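RNA pseudouridylate synthase domain-containing protein 1 (Homo sapiens, PDB 5VBB) probably binds RNA and isomerises uridine to pseudouridine in it, being a pseudouridine synthase of the RluA family. Local coordinates at residues R16-V21 with D218-E223; H116-N121 with K142-D147; R126-C131 with D190-E195. One frame throughout, in Å; residues are numbered along the deposited sequence.

Contact 1 closes the longest loop of the three, bringing residues 16-21 near the start of the chain to residues 218-223, and contacts 2 and 3 lie within it. These two interlock along the chain: 116-121, 126-131, 142-147 and 190-195 follow in that order. Their centres are about 14 Å apart, and strands 118-121 and 130-132 pair side by side in one small antiparallel sheet. Contact 1 lies about 29 Å from contact 2 and 33 Å from contact 3, centre to centre. It joins the four-stranded sheet (strand 18-23) to the seven-stranded one (strand 221-225), also reached by contact 2 (strand 146-156); contacts 2 and 3 flank helix 175-182, nearer Asp67, the probable catalytic residue.

Contact 1 of 3, residues R16-V21 with D218-E223; sequences RDFLVV and DTECVE
Val222 lays a methyl over one face of the Phe18 ring: CG2 sits 3.9 Å from the ring centroid, 28° off the normal, a CH-pi contact. Residues 17-20 and 219-222 run in almost the same direction, but the strands they lead into, 18-23 and 221-225, belong to different antiparallel sheets, and no hydrogen bond links the two segments; side chains fill the gap between the backbones. Val222 divides its methyls between two neighbours. With CG1 anti to the backbone N (chi1 177°), that branch meets Val20 CG2 at 3.5 Å, while CG2, beside the backbone N, is left for the phenyl ring. A branched, compact residue suits a place with two apolar partners.

Glu220 comes to the same ring from its edge. Its chain is extended, CG anti to the backbone N, and delivers a carboxylate that stands nearly upright to the ring, their planes 85° apart, with OE2 3.7 Å from Phe18 CD2. The rim of an aromatic ring carries slightly positive hydrogens, so an acid is tolerated there. Tyr13 and Ser15 both hydrogen-bond OE2. Phe18 also packs on Ala82 and Ala86 of helix 80-91, small residues that leave room for an aromatic group.

Less comfortable is Asp17, whose OD2 lies 4.0 Å from Glu220 OE1; its OD1 is held by Asn79. Two acids this close probably repel, and their protonation may be favoured somewhat. The chemistry thus implies a junction held by apolar faces, with its acidic margin stabilised by hydroxyl and amide donors from neighbouring residues.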
ATOM      1  N   ARG A  16     -15.048  -3.948 -19.328  1.00 47.05           N
ATOM      2  CA  ARG A  16     -15.950  -5.093 -19.441  1.00 48.67           C
ATOM      3  C   ARG A  16     -15.510  -6.230 -18.516  1.00 51.30           C
ATOM      4  O   ARG A  16     -16.348  -6.924 -17.956  1.00 52.34           O
ATOM      5  CB  ARG A  16     -15.939  -5.619 -20.894  1.00 52.57           C
ATOM      6  CG  ARG A  16     -16.535  -4.631 -21.917  1.00 65.71           C
ATOM      7  CD  ARG A  16     -16.008  -4.850 -23.348  1.00 67.04           C
ATOM      8  NE  ARG A  16     -16.433  -6.129 -23.925  1.00 64.18           N
ATOM      9  CZ  ARG A  16     -17.675  -6.414 -24.311  1.00 83.19           C
ATOM     10  NH1 ARG A  16     -18.639  -5.502 -24.215  1.00 79.48           N
ATOM     11  NH2 ARG A  16     -17.965  -7.613 -24.802  1.00 66.57           N
ATOM     12  N   ASP A  17     -14.193  -6.387 -18.340  1.00 45.50           N
ATOM     13  CA  ASP A  17     -13.573  -7.496 -17.625  1.00 45.05           C
ATOM     14  C   ASP A  17     -13.043  -7.186 -16.239  1.00 47.74           C
ATOM     15  O   ASP A  17     -12.887  -8.120 -15.456  1.00 47.36           O
ATOM     16  CB  ASP A  17     -12.389  -8.008 -18.459  1.00 46.54           C
ATOM     17  CG  ASP A  17     -12.793  -8.785 -19.693  1.00 60.99           C
ATOM     18  OD1 ASP A  17     -13.772  -9.547 -19.615  1.00 66.63           O
ATOM     19  OD2 ASP A  17     -12.106  -8.659 -20.719  1.00 64.30           O
ATOM     20  N   PHE A  18     -12.669  -5.934 -15.962  1.00 43.11           N
ATOM     21  CA  PHE A  18     -12.080  -5.581 -14.688  1.00 40.45           C
ATOM     22  C   PHE A  18     -12.682  -4.347 -14.101  1.00 46.81           C
ATOM     23  O   PHE A  18     -13.113  -3.447 -14.803  1.00 45.85           O
ATOM     24  CB  PHE A  18     -10.564  -5.357 -14.841  1.00 40.48           C
ATOM     25  CG  PHE A  18      -9.825  -6.607 -15.219  1.00 41.03           C
ATOM     26  CD1 PHE A  18      -9.557  -7.581 -14.275  1.00 43.54           C
ATOM     27  CD2 PHE A  18      -9.441  -6.833 -16.532  1.00 43.12           C
ATOM     28  CE1 PHE A  18      -8.815  -8.704 -14.609  1.00 45.03           C
ATOM     29  CE2 PHE A  18      -8.760  -7.983 -16.881  1.00 46.48           C
ATOM     30  CZ  PHE A  18      -8.429  -8.906 -15.912  1.00 45.10           C
ATOM     31  N   LEU A  19     -12.593  -4.276 -12.791  1.00 46.01           N
ATOM     32  CA  LEU A  19     -13.021  -3.154 -11.995  1.00 47.80           C
ATOM     33  C   LEU A  19     -11.896  -2.920 -10.982  1.00 45.73           C
ATOM     34  O   LEU A  19     -11.443  -3.880 -10.378  1.00 44.44           O
ATOM     35  CB  LEU A  19     -14.330  -3.540 -11.298  1.00 50.09           C
ATOM     36  CG  LEU A  19     -14.882  -2.657 -10.236  1.00 57.47           C
ATOM     37  CD1 LEU A  19     -15.053  -1.254 -10.737  1.00 59.72           C
ATOM     38  CD2 LEU A  19     -16.215  -3.181  -9.778  1.00 63.72           C
ATOM     39  N   VAL A  20     -11.442  -1.685 -10.822  1.00 40.44           N
ATOM     40  CA  VAL A  20     -10.426  -1.319  -9.814  1.00 38.04           C
ATOM     41  C   VAL A  20     -11.072  -0.312  -8.896  1.00 41.52           C
ATOM     42  O   VAL A  20     -11.505   0.753  -9.340  1.00 40.48           O
ATOM     43  CB  VAL A  20      -9.078  -0.782 -10.353  1.00 39.58           C
ATOM     44  CG1 VAL A  20      -8.055  -0.591  -9.228  1.00 38.82           C
ATOM     45  CG2 VAL A  20      -8.519  -1.675 -11.430  1.00 38.83           C
ATOM     46  N   VAL A  21     -11.094  -0.631  -7.606  1.00 37.53           N
ATOM     47  CA  VAL A  21     -11.654   0.267  -6.610  1.00 38.33           C
ATOM     48  C   VAL A  21     -10.517   0.972  -5.915  1.00 38.94           C
ATOM     49  O   VAL A  21      -9.383   0.481  -5.914  1.00 38.66           O
ATOM     50  CB  VAL A  21     -12.598  -0.448  -5.589  1.00 42.71           C
ATOM     51  CG1 VAL A  21     -13.744  -1.163  -6.302  1.00 44.39           C
ATOM     52  CG2 VAL A  21     -11.840  -1.435  -4.715  1.00 42.06           C
ATOM     53  N   ASP A 218      -3.210 -10.721 -20.719  1.00 53.45           N
ATOM     54  CA  ASP A 218      -3.214 -11.081 -22.154  1.00 55.87           C
ATOM     55  C   ASP A 218      -4.145 -10.184 -22.995  1.00 61.44           C
ATOM     56  O   ASP A 218      -3.743  -9.759 -24.072  1.00 64.89           O
ATOM     57  CB  ASP A 218      -3.579 -12.556 -22.357  1.00 59.26           C
ATOM     58  CG  ASP A 218      -4.854 -13.046 -21.688  1.00 70.56           C
ATOM     59  OD1 ASP A 218      -5.585 -12.214 -21.120  1.00 71.25           O
ATOM     60  OD2 ASP A 218      -5.111 -14.272 -21.723  1.00 79.16           O
ATOM     61  N   THR A 219      -5.318  -9.821 -22.470  1.00 55.51           N
ATOM     62  CA  THR A 219      -6.304  -8.996 -23.172  1.00 55.67           C
ATOM     63  C   THR A 219      -6.313  -7.512 -22.811  1.00 55.00           C
ATOM     64  O   THR A 219      -6.870  -6.711 -23.561  1.00 53.54           O
ATOM     65  CB  THR A 219      -7.713  -9.537 -22.843  1.00 67.09           C
ATOM     66  OG1 THR A 219      -7.887  -9.541 -21.426  1.00 72.12           O
ATOM     67  CG2 THR A 219      -7.942 -10.930 -23.377  1.00 69.07           C
ATOM     68  N   GLU A 220      -5.793  -7.135 -21.631  1.00 49.35           N
ATOM     69  CA  GLU A 220      -5.943  -5.774 -21.161  1.00 47.03           C
ATOM     70  C   GLU A 220      -4.855  -5.398 -20.175  1.00 46.38           C
ATOM     71  O   GLU A 220      -4.560  -6.193 -19.296  1.00 43.54           O
ATOM     72  CB  GLU A 220      -7.297  -5.750 -20.445  1.00 48.90           C
ATOM     73  CG  GLU A 220      -7.821  -4.401 -20.016  1.00 57.24           C
ATOM     74  CD  GLU A 220      -9.243  -4.523 -19.505  1.00 65.40           C
ATOM     75  OE1 GLU A 220      -9.980  -5.413 -19.978  1.00 59.51           O
ATOM     76  OE2 GLU A 220      -9.615  -3.753 -18.597  1.00 66.76           O
ATOM     77  N   CYS A 221      -4.268  -4.211 -20.297  1.00 44.21           N
ATOM     78  CA  CYS A 221      -3.273  -3.758 -19.318  1.00 43.86           C
ATOM     79  C   CYS A 221      -4.019  -2.883 -18.361  1.00 46.81           C
ATOM     80  O   CYS A 221      -4.317  -1.720 -18.673  1.00 46.91           O
ATOM     81  CB  CYS A 221      -2.112  -3.021 -19.975  1.00 45.01           C
ATOM     82  SG  CYS A 221      -0.859  -2.434 -18.809  1.00 48.09           S
ATOM     83  N   VAL A 222      -4.389  -3.467 -17.209  1.00 41.18           N
ATOM     84  CA  VAL A 222      -5.130  -2.759 -16.168  1.00 40.29           C
ATOM     85  C   VAL A 222      -4.117  -1.892 -15.482  1.00 45.85           C
ATOM     86  O   VAL A 222      -3.267  -2.438 -14.793  1.00 46.61           O
ATOM     87  CB  VAL A 222      -5.796  -3.727 -15.170  1.00 42.77           C
ATOM     88  CG1 VAL A 222      -6.521  -2.964 -14.045  1.00 42.02           C
ATOM     89  CG2 VAL A 222      -6.721  -4.697 -15.881  1.00 42.73           C
ATOM     90  N   GLU A 223      -4.160  -0.563 -15.698  1.00 39.97           N
ATOM     91  CA  GLU A 223      -3.171   0.317 -15.102  1.00 38.83           C
ATOM     92  C   GLU A 223      -3.849   1.493 -14.437  1.00 42.00           C
ATOM     93  O   GLU A 223      -4.603   2.229 -15.086  1.00 39.87           O
ATOM     94  CB  GLU A 223      -2.193   0.761 -16.182  1.00 40.21           C
ATOM     95  CG  GLU A 223      -1.189   1.802 -15.737  1.00 44.39           C
ATOM     96  CD  GLU A 223      -0.170   2.135 -16.805  1.00 62.25           C
ATOM     97  OE1 GLU A 223      -0.413   1.819 -17.991  1.00 68.83           O
ATOM     98  OE2 GLU A 223       0.890   2.694 -16.448  1.00 51.91           O
TER

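Contact 2 of 3, residues H116-N121 with K142-D147. With SO4 (sulfate ion), chain D.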
ATOM      1  N   HIS A 116      16.271  -6.231   3.740  1.00 39.99           N
ATOM      2  CA  HIS A 116      16.252  -7.194   4.852  1.00 43.29           C
ATOM      3  C   HIS A 116      15.147  -8.193   4.615  1.00 42.89           C
ATOM      4  O   HIS A 116      14.028  -7.796   4.295  1.00 38.39           O
ATOM      5  CB  HIS A 116      15.960  -6.532   6.205  1.00 47.69           C
ATOM      6  CG  HIS A 116      16.979  -5.551   6.693  1.00 54.30           C
ATOM      7  ND1 HIS A 116      18.303  -5.619   6.303  1.00 58.36           N
ATOM      8  CD2 HIS A 116      16.820  -4.510   7.541  1.00 57.47           C
ATOM      9  CE1 HIS A 116      18.908  -4.619   6.927  1.00 58.85           C
ATOM     10  NE2 HIS A 116      18.041  -3.913   7.665  1.00 58.36           N
ATOM     11  N   ALA A 117      15.456  -9.479   4.784  1.00 40.95           N
ATOM     12  CA  ALA A 117      14.492 -10.554   4.578  1.00 38.68           C
ATOM     13  C   ALA A 117      13.416 -10.498   5.679  1.00 41.91           C
ATOM     14  O   ALA A 117      13.715 -10.091   6.794  1.00 40.99           O
ATOM     15  CB  ALA A 117      15.200 -11.900   4.563  1.00 38.74           C
ATOM     16  N   ILE A 118      12.169 -10.877   5.326  1.00 37.62           N
ATOM     17  CA  ILE A 118      11.002 -10.862   6.201  1.00 36.25           C
ATOM     18  C   ILE A 118      10.587 -12.281   6.480  1.00 40.71           C
ATOM     19  O   ILE A 118      10.405 -13.051   5.560  1.00 41.75           O
ATOM     20  CB  ILE A 118       9.861 -10.021   5.583  1.00 37.19           C
ATOM     21  CG1 ILE A 118      10.346  -8.572   5.430  1.00 36.54           C
ATOM     22  CG2 ILE A 118       8.584 -10.077   6.453  1.00 39.91           C
ATOM     23  CD1 ILE A 118       9.389  -7.572   4.778  1.00 33.36           C
ATOM     24  N   GLY A 119      10.485 -12.619   7.753  1.00 40.56           N
ATOM     25  CA  GLY A 119      10.002 -13.913   8.200  1.00 41.27           C
ATOM     26  C   GLY A 119       8.755 -13.741   9.034  1.00 44.64           C
ATOM     27  O   GLY A 119       8.252 -12.625   9.209  1.00 40.48           O
ATOM     28  N   ARG A 120       8.255 -14.844   9.571  1.00 45.72           N
ATOM     29  CA  ARG A 120       7.070 -14.817  10.419  1.00 46.16           C
ATOM     30  C   ARG A 120       7.530 -14.912  11.879  1.00 50.19           C
ATOM     31  O   ARG A 120       8.528 -15.560  12.219  1.00 47.04           O
ATOM     32  CB  ARG A 120       6.059 -15.889   9.990  1.00 50.46           C
ATOM     33  CG  ARG A 120       5.217 -15.349   8.833  1.00 63.31           C
ATOM     34  CD  ARG A 120       4.504 -16.393   7.999  1.00 67.35           C
ATOM     35  NE  ARG A 120       3.692 -15.769   6.947  1.00 65.15           N
ATOM     36  CZ  ARG A 120       2.486 -15.222   7.114  1.00 73.36           C
ATOM     37  NH1 ARG A 120       1.909 -15.210   8.312  1.00 57.40           N
ATOM     38  NH2 ARG A 120       1.846 -14.684   6.082  1.00 64.33           N
ATOM     39  N   ASN A 121       6.862 -14.124  12.712  1.00 49.34           N
ATOM     40  CA  ASN A 121       7.209 -13.984  14.101  1.00 50.85           C
ATOM     41  C   ASN A 121       6.644 -15.177  14.880  1.00 57.82           C
ATOM     42  O   ASN A 121       5.436 -15.419  14.848  1.00 57.24           O
ATOM     43  CB  ASN A 121       6.625 -12.664  14.627  1.00 53.87           C
ATOM     44  CG  ASN A 121       7.392 -12.051  15.751  1.00 76.16           C
ATOM     45  OD1 ASN A 121       8.156 -12.717  16.452  1.00 77.04           O
ATOM     46  ND2 ASN A 121       7.186 -10.759  15.951  1.00 67.82           N
ATOM     47  N   LYS A 142      12.050 -14.788   4.026  1.00 38.33           N
ATOM     48  CA  LYS A 142      11.778 -14.876   2.608  1.00 37.44           C
ATOM     49  C   LYS A 142      12.277 -13.660   1.867  1.00 40.34           C
ATOM     50  O   LYS A 142      12.468 -12.609   2.478  1.00 38.82           O
ATOM     51  CB  LYS A 142      10.275 -15.053   2.372  1.00 37.63           C
ATOM     52  CG  LYS A 142       9.786 -16.478   2.560  1.00 43.29           C
ATOM     53  CD  LYS A 142       8.310 -16.536   2.261  1.00 49.59           C
ATOM     54  CE  LYS A 142       7.594 -17.709   2.890  1.00 61.20           C
ATOM     55  NZ  LYS A 142       6.142 -17.671   2.532  1.00 70.20           N
ATOM     56  N   PRO A 143      12.511 -13.812   0.538  1.00 37.50           N
ATOM     57  CA  PRO A 143      13.048 -12.695  -0.258  1.00 35.65           C
ATOM     58  C   PRO A 143      12.281 -11.428  -0.143  1.00 38.42           C
ATOM     59  O   PRO A 143      11.047 -11.430  -0.241  1.00 40.35           O
ATOM     60  CB  PRO A 143      12.948 -13.190  -1.697  1.00 36.76           C
ATOM     61  CG  PRO A 143      12.819 -14.640  -1.607  1.00 42.35           C
ATOM     62  CD  PRO A 143      12.248 -14.991  -0.312  1.00 38.86           C
ATOM     63  N   SER A 144      12.988 -10.338   0.012  1.00 33.06           N
ATOM     64  CA  SER A 144      12.314  -9.080   0.247  1.00 31.81           C
ATOM     65  C   SER A 144      13.044  -7.933  -0.352  1.00 34.39           C
ATOM     66  O   SER A 144      14.264  -7.851  -0.210  1.00 35.69           O
ATOM     67  CB  SER A 144      12.154  -8.860   1.750  1.00 37.14           C
ATOM     68  OG  SER A 144      11.607  -9.983   2.424  1.00 41.19           O
ATOM     69  N   LEU A 145      12.318  -7.029  -0.991  1.00 30.51           N
ATOM     70  CA  LEU A 145      12.930  -5.836  -1.560  1.00 32.72           C
ATOM     71  C   LEU A 145      11.895  -4.738  -1.710  1.00 34.54           C
ATOM     72  O   LEU A 145      10.919  -4.901  -2.458  1.00 32.59           O
ATOM     73  CB  LEU A 145      13.557  -6.125  -2.906  1.00 34.48           C
ATOM     74  CG  LEU A 145      14.318  -4.935  -3.571  1.00 42.16           C
ATOM     75  CD1 LEU A 145      15.367  -4.380  -2.690  1.00 44.55           C
ATOM     76  CD2 LEU A 145      14.983  -5.380  -4.764  1.00 45.17           C
ATOM     77  N   THR A 146      12.138  -3.612  -1.040  1.00 31.73           N
ATOM     78  CA  THR A 146      11.312  -2.414  -1.099  1.00 32.21           C
ATOM     79  C   THR A 146      12.180  -1.236  -1.469  1.00 38.10           C
ATOM     80  O   THR A 146      13.173  -0.942  -0.790  1.00 39.01           O
ATOM     81  CB  THR A 146      10.599  -2.074   0.233  1.00 36.25           C
ATOM     82  OG1 THR A 146       9.767  -3.136   0.630  1.00 36.34           O
ATOM     83  CG2 THR A 146       9.721  -0.832   0.112  1.00 35.99           C
ATOM     84  N   ASP A 147      11.816  -0.581  -2.543  1.00 33.32           N
ATOM     85  CA  ASP A 147      12.457   0.642  -2.983  1.00 34.57           C
ATOM     86  C   ASP A 147      11.682   1.831  -2.409  1.00 35.37           C
ATOM     87  O   ASP A 147      10.489   1.969  -2.650  1.00 35.69           O
ATOM     88  CB  ASP A 147      12.472   0.667  -4.495  1.00 37.34           C
ATOM     89  CG  ASP A 147      13.115   1.863  -5.135  1.00 47.99           C
ATOM     90  OD1 ASP A 147      14.068   2.406  -4.553  1.00 46.46           O
ATOM     91  OD2 ASP A 147      12.731   2.195  -6.274  1.00 56.95           O
TER
HETATM   92  S   SO4 D 303       4.835 -14.360   3.309  1.00 49.49           S
HETATM   93  O1  SO4 D 303       5.059 -15.429   4.277  1.00 52.31           O
HETATM   94  O2  SO4 D 303       5.025 -14.872   1.934  1.00 51.62           O
HETATM   95  O3  SO4 D 303       5.719 -13.219   3.593  1.00 43.47           O
HETATM   96  O4  SO4 D 303       3.484 -13.906   3.454  1.00 51.10           O
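The carbonyl oxygen of Lys142 takes two donors: the backbone N of Ile118 from across the contact, in a weak bond of 3.3 Å, and the hydroxyl of its near neighbour Ser144, whose OG lies 2.8 Å away. Ile118 and Lys142 form a hydrogen-bonded antiparallel pair in a three-stranded sheet with strand 118-121 in the middle; the return bond, Lys142 N to Ile118 O, is shorter at 2.8 Å.

Ser144 is well chosen for the point where the chain leaves this sheet. A small side chain lets its CB approach His116 O to 3.3 Å, and with OG beside its own backbone N (chi1 -49°) the hydroxyl turns back to Lys142 and rests 3.6 Å from Ile118 CG1. Ile118, branched and buried, packs beyond it against Gln175 and His179 of helix 175-182.

Arg120 and Lys142 reach out with long, extended chains to a sulfate, probably from the crystallisation liquor, to which Arg172 and Thr173 also bond. A cluster of this kind is consistent with a site for an RNA phosphate, though that is inference. The anion reconciles the two positive side chains: Arg120 NE meets sulfate O1 at the guanidinium edge, in its plane and almost straight (169°), and Lys142 NZ grips that same O1 at 3.0 Å.

Contact 3 of 3, residues R126-C131 with D190-E195; sequences RAHTMC and DLTYGE
The Tyr193 ring points its edge at Met130, whose backbone N lies in the ring plane, while the CG2 methyl of Thr192 covers one face, 3.5 Å above the plane and offset toward the rim. Asp190 OD2 is also in plane at the edge, and Met130 O comes within 3.4 Å of Tyr193 CE1. The other flat group, the His128 imidazole, carries the methyl of Ala127 over the centre of one face, and its ND1 makes a weak bond, bent to 126°, to Thr192 O.

A tyrosine suits this place because the hydroxyl extends the ring to the backbone beyond. Met130 N donates to Tyr193 OH over 2.9 Å at 161°, and the same oxygen is hydrogen-bonded to His174 ND1, so the phenol oxygen has two partners, one across the contact and one outside it. With CG anti to its own carbonyl carbon (chi1 -63°), the ring turns away from that carbonyl and toward Met130. The Tyr193 side chain is about 7 Å from that of Asp67, the probable catalytic residue. Thr192 adds a second touch, its CG2 3.2 Å from Ala127 O.

Asp190 steadies the loop that presents these residues. Its OD1 receives Thr192 N at 3.0 Å, nearly along the C-O axis, an Asx turn, and Tyr193 N at 2.9 Å from above the carboxylate plane. Arg177 adds a salt bridge to that oxygen.

The loop of 190-195 therefore lies between helix 175-182, where Arg177 and Val178 meet Tyr193, and strand 130-132, which pairs with strand 118-121 and is linked to strand 138-142 by the Cys131-Cys138 disulfide.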
ATOM      1  N   ARG A 126       0.862 -13.119  17.163  1.00 55.25           N
ATOM      2  CA  ARG A 126      -0.474 -12.591  17.315  1.00 55.01           C
ATOM      3  C   ARG A 126      -0.500 -11.040  17.224  1.00 59.20           C
ATOM      4  O   ARG A 126      -1.352 -10.480  16.535  1.00 58.51           O
ATOM      5  CB  ARG A 126      -1.045 -13.070  18.653  1.00 54.78           C
ATOM      6  CG  ARG A 126      -2.288 -12.356  18.997  1.00 56.88           C
ATOM      7  CD  ARG A 126      -3.224 -13.133  19.826  1.00 47.60           C
ATOM      8  NE  ARG A 126      -4.476 -12.387  19.771  1.00 60.85           N
ATOM      9  CZ  ARG A 126      -4.814 -11.377  20.566  1.00 67.64           C
ATOM     10  NH1 ARG A 126      -4.031 -11.026  21.581  1.00 46.39           N
ATOM     11  NH2 ARG A 126      -5.950 -10.727  20.370  1.00 53.58           N
ATOM     12  N   ALA A 127       0.413 -10.366  17.925  1.00 57.27           N
ATOM     13  CA  ALA A 127       0.453  -8.899  17.936  1.00 57.20           C
ATOM     14  C   ALA A 127       1.172  -8.317  16.738  1.00 62.31           C
ATOM     15  O   ALA A 127       0.772  -7.261  16.269  1.00 62.97           O
ATOM     16  CB  ALA A 127       1.116  -8.408  19.206  1.00 57.89           C
ATOM     17  N   HIS A 128       2.270  -8.946  16.292  1.00 57.68           N
ATOM     18  CA  HIS A 128       3.069  -8.480  15.153  1.00 55.86           C
ATOM     19  C   HIS A 128       3.412  -9.724  14.332  1.00 50.93           C
ATOM     20  O   HIS A 128       4.351 -10.428  14.652  1.00 46.01           O
ATOM     21  CB  HIS A 128       4.336  -7.716  15.615  1.00 58.64           C
ATOM     22  CG  HIS A 128       4.198  -7.026  16.939  1.00 64.73           C
ATOM     23  ND1 HIS A 128       3.344  -5.945  17.107  1.00 67.41           N
ATOM     24  CD2 HIS A 128       4.800  -7.293  18.121  1.00 68.17           C
ATOM     25  CE1 HIS A 128       3.436  -5.604  18.382  1.00 67.63           C
ATOM     26  NE2 HIS A 128       4.317  -6.377  19.028  1.00 68.80           N
ATOM     27  N   THR A 129       2.601 -10.006  13.311  1.00 47.83           N
ATOM     28  CA  THR A 129       2.675 -11.197  12.473  1.00 48.83           C
ATOM     29  C   THR A 129       4.065 -11.442  11.882  1.00 47.11           C
ATOM     30  O   THR A 129       4.609 -12.539  12.021  1.00 47.16           O
ATOM     31  CB  THR A 129       1.633 -11.095  11.320  1.00 59.96           C
ATOM     32  OG1 THR A 129       0.354 -10.717  11.856  1.00 60.16           O
ATOM     33  CG2 THR A 129       1.469 -12.408  10.559  1.00 53.63           C
ATOM     34  N   MET A 130       4.657 -10.406  11.299  1.00 39.59           N
ATOM     35  CA  MET A 130       5.900 -10.503  10.558  1.00 37.76           C
ATOM     36  C   MET A 130       7.082  -9.844  11.268  1.00 43.12           C
ATOM     37  O   MET A 130       6.899  -8.988  12.130  1.00 41.36           O
ATOM     38  CB  MET A 130       5.677  -9.843   9.183  1.00 38.61           C
ATOM     39  CG  MET A 130       4.426 -10.345   8.439  1.00 40.88           C
ATOM     40  SD  MET A 130       4.325 -12.113   8.066  1.00 44.47           S
ATOM     41  CE  MET A 130       5.582 -12.253   6.800  1.00 40.56           C
ATOM     42  N   CYS A 131       8.303 -10.229  10.893  1.00 42.13           N
ATOM     43  CA  CYS A 131       9.529  -9.682  11.478  1.00 43.64           C
ATOM     44  C   CYS A 131      10.673  -9.679  10.490  1.00 45.29           C
ATOM     45  O   CYS A 131      10.660 -10.410   9.521  1.00 42.88           O
ATOM     46  CB  CYS A 131       9.921 -10.488  12.712  1.00 48.05           C
ATOM     47  SG  CYS A 131      10.108 -12.256  12.391  1.00 54.44           S
ATOM     48  N   ASP A 190       0.229   3.223  12.323  1.00 35.88           N
ATOM     49  CA  ASP A 190       0.363   1.771  12.235  1.00 36.16           C
ATOM     50  C   ASP A 190       0.256   1.167  13.630  1.00 41.05           C
ATOM     51  O   ASP A 190       1.210   1.196  14.413  1.00 38.81           O
ATOM     52  CB  ASP A 190       1.663   1.360  11.557  1.00 37.76           C
ATOM     53  CG  ASP A 190       1.723  -0.104  11.171  1.00 43.05           C
ATOM     54  OD1 ASP A 190       1.084  -0.921  11.842  1.00 38.46           O
ATOM     55  OD2 ASP A 190       2.506  -0.450  10.264  1.00 40.84           O
ATOM     56  N   LEU A 191      -0.902   0.578  13.907  1.00 38.29           N
ATOM     57  CA  LEU A 191      -1.199   0.015  15.224  1.00 41.15           C
ATOM     58  C   LEU A 191      -0.460  -1.271  15.522  1.00 44.49           C
ATOM     59  O   LEU A 191      -0.380  -1.642  16.676  1.00 45.20           O
ATOM     60  CB  LEU A 191      -2.707  -0.221  15.366  1.00 42.24           C
ATOM     61  CG  LEU A 191      -3.584   1.025  15.239  1.00 46.12           C
ATOM     62  CD1 LEU A 191      -5.049   0.654  15.259  1.00 49.00           C
ATOM     63  CD2 LEU A 191      -3.257   2.023  16.324  1.00 47.85           C
ATOM     64  N   THR A 192       0.080  -1.943  14.517  1.00 42.29           N
ATOM     65  CA  THR A 192       0.806  -3.206  14.698  1.00 42.88           C
ATOM     66  C   THR A 192       2.316  -3.000  14.719  1.00 46.44           C
ATOM     67  O   THR A 192       2.986  -3.467  15.643  1.00 46.87           O
ATOM     68  CB  THR A 192       0.379  -4.132  13.558  1.00 47.49           C
ATOM     69  OG1 THR A 192      -1.026  -4.258  13.644  1.00 44.35           O
ATOM     70  CG2 THR A 192       1.010  -5.516  13.605  1.00 47.62           C
ATOM     71  N   TYR A 193       2.861  -2.337  13.692  1.00 41.38           N
ATOM     72  CA  TYR A 193       4.326  -2.198  13.556  1.00 40.72           C
ATOM     73  C   TYR A 193       4.901  -0.832  14.001  1.00 48.14           C
ATOM     74  O   TYR A 193       6.115  -0.644  13.944  1.00 45.70           O
ATOM     75  CB  TYR A 193       4.746  -2.477  12.124  1.00 39.99           C
ATOM     76  CG  TYR A 193       4.422  -3.892  11.738  1.00 39.81           C
ATOM     77  CD1 TYR A 193       5.191  -4.953  12.203  1.00 42.23           C
ATOM     78  CD2 TYR A 193       3.304  -4.185  10.978  1.00 40.29           C
ATOM     79  CE1 TYR A 193       4.858  -6.270  11.913  1.00 41.72           C
ATOM     80  CE2 TYR A 193       2.958  -5.500  10.676  1.00 40.51           C
ATOM     81  CZ  TYR A 193       3.763  -6.542  11.113  1.00 43.32           C
ATOM     82  OH  TYR A 193       3.402  -7.854  10.893  1.00 39.19           O
ATOM     83  N   GLY A 194       4.058   0.056  14.528  1.00 48.15           N
ATOM     84  CA  GLY A 194       4.519   1.334  15.054  1.00 48.52           C
ATOM     85  C   GLY A 194       5.144   1.124  16.409  1.00 56.06           C
ATOM     86  O   GLY A 194       4.967   0.069  17.024  1.00 56.31           O
ATOM     87  N   GLU A 195       5.842   2.125  16.900  1.00 56.52           N
ATOM     88  CA  GLU A 195       6.467   2.058  18.227  1.00 59.07           C
ATOM     89  C   GLU A 195       5.471   2.479  19.281  1.00 64.87           C
ATOM     90  O   GLU A 195       4.549   3.227  18.981  1.00 64.87           O
ATOM     91  CB  GLU A 195       7.704   2.980  18.292  1.00 61.30           C
ATOM     92  CG  GLU A 195       8.851   2.530  17.400  1.00 71.79           C
ATOM     93  CD  GLU A 195       9.575   1.292  17.890  1.00 97.12           C
ATOM     94  OE1 GLU A 195      10.442   1.432  18.782  1.00109.55           O
ATOM     95  OE2 GLU A 195       9.273   0.182  17.393  1.00 86.68           O
TER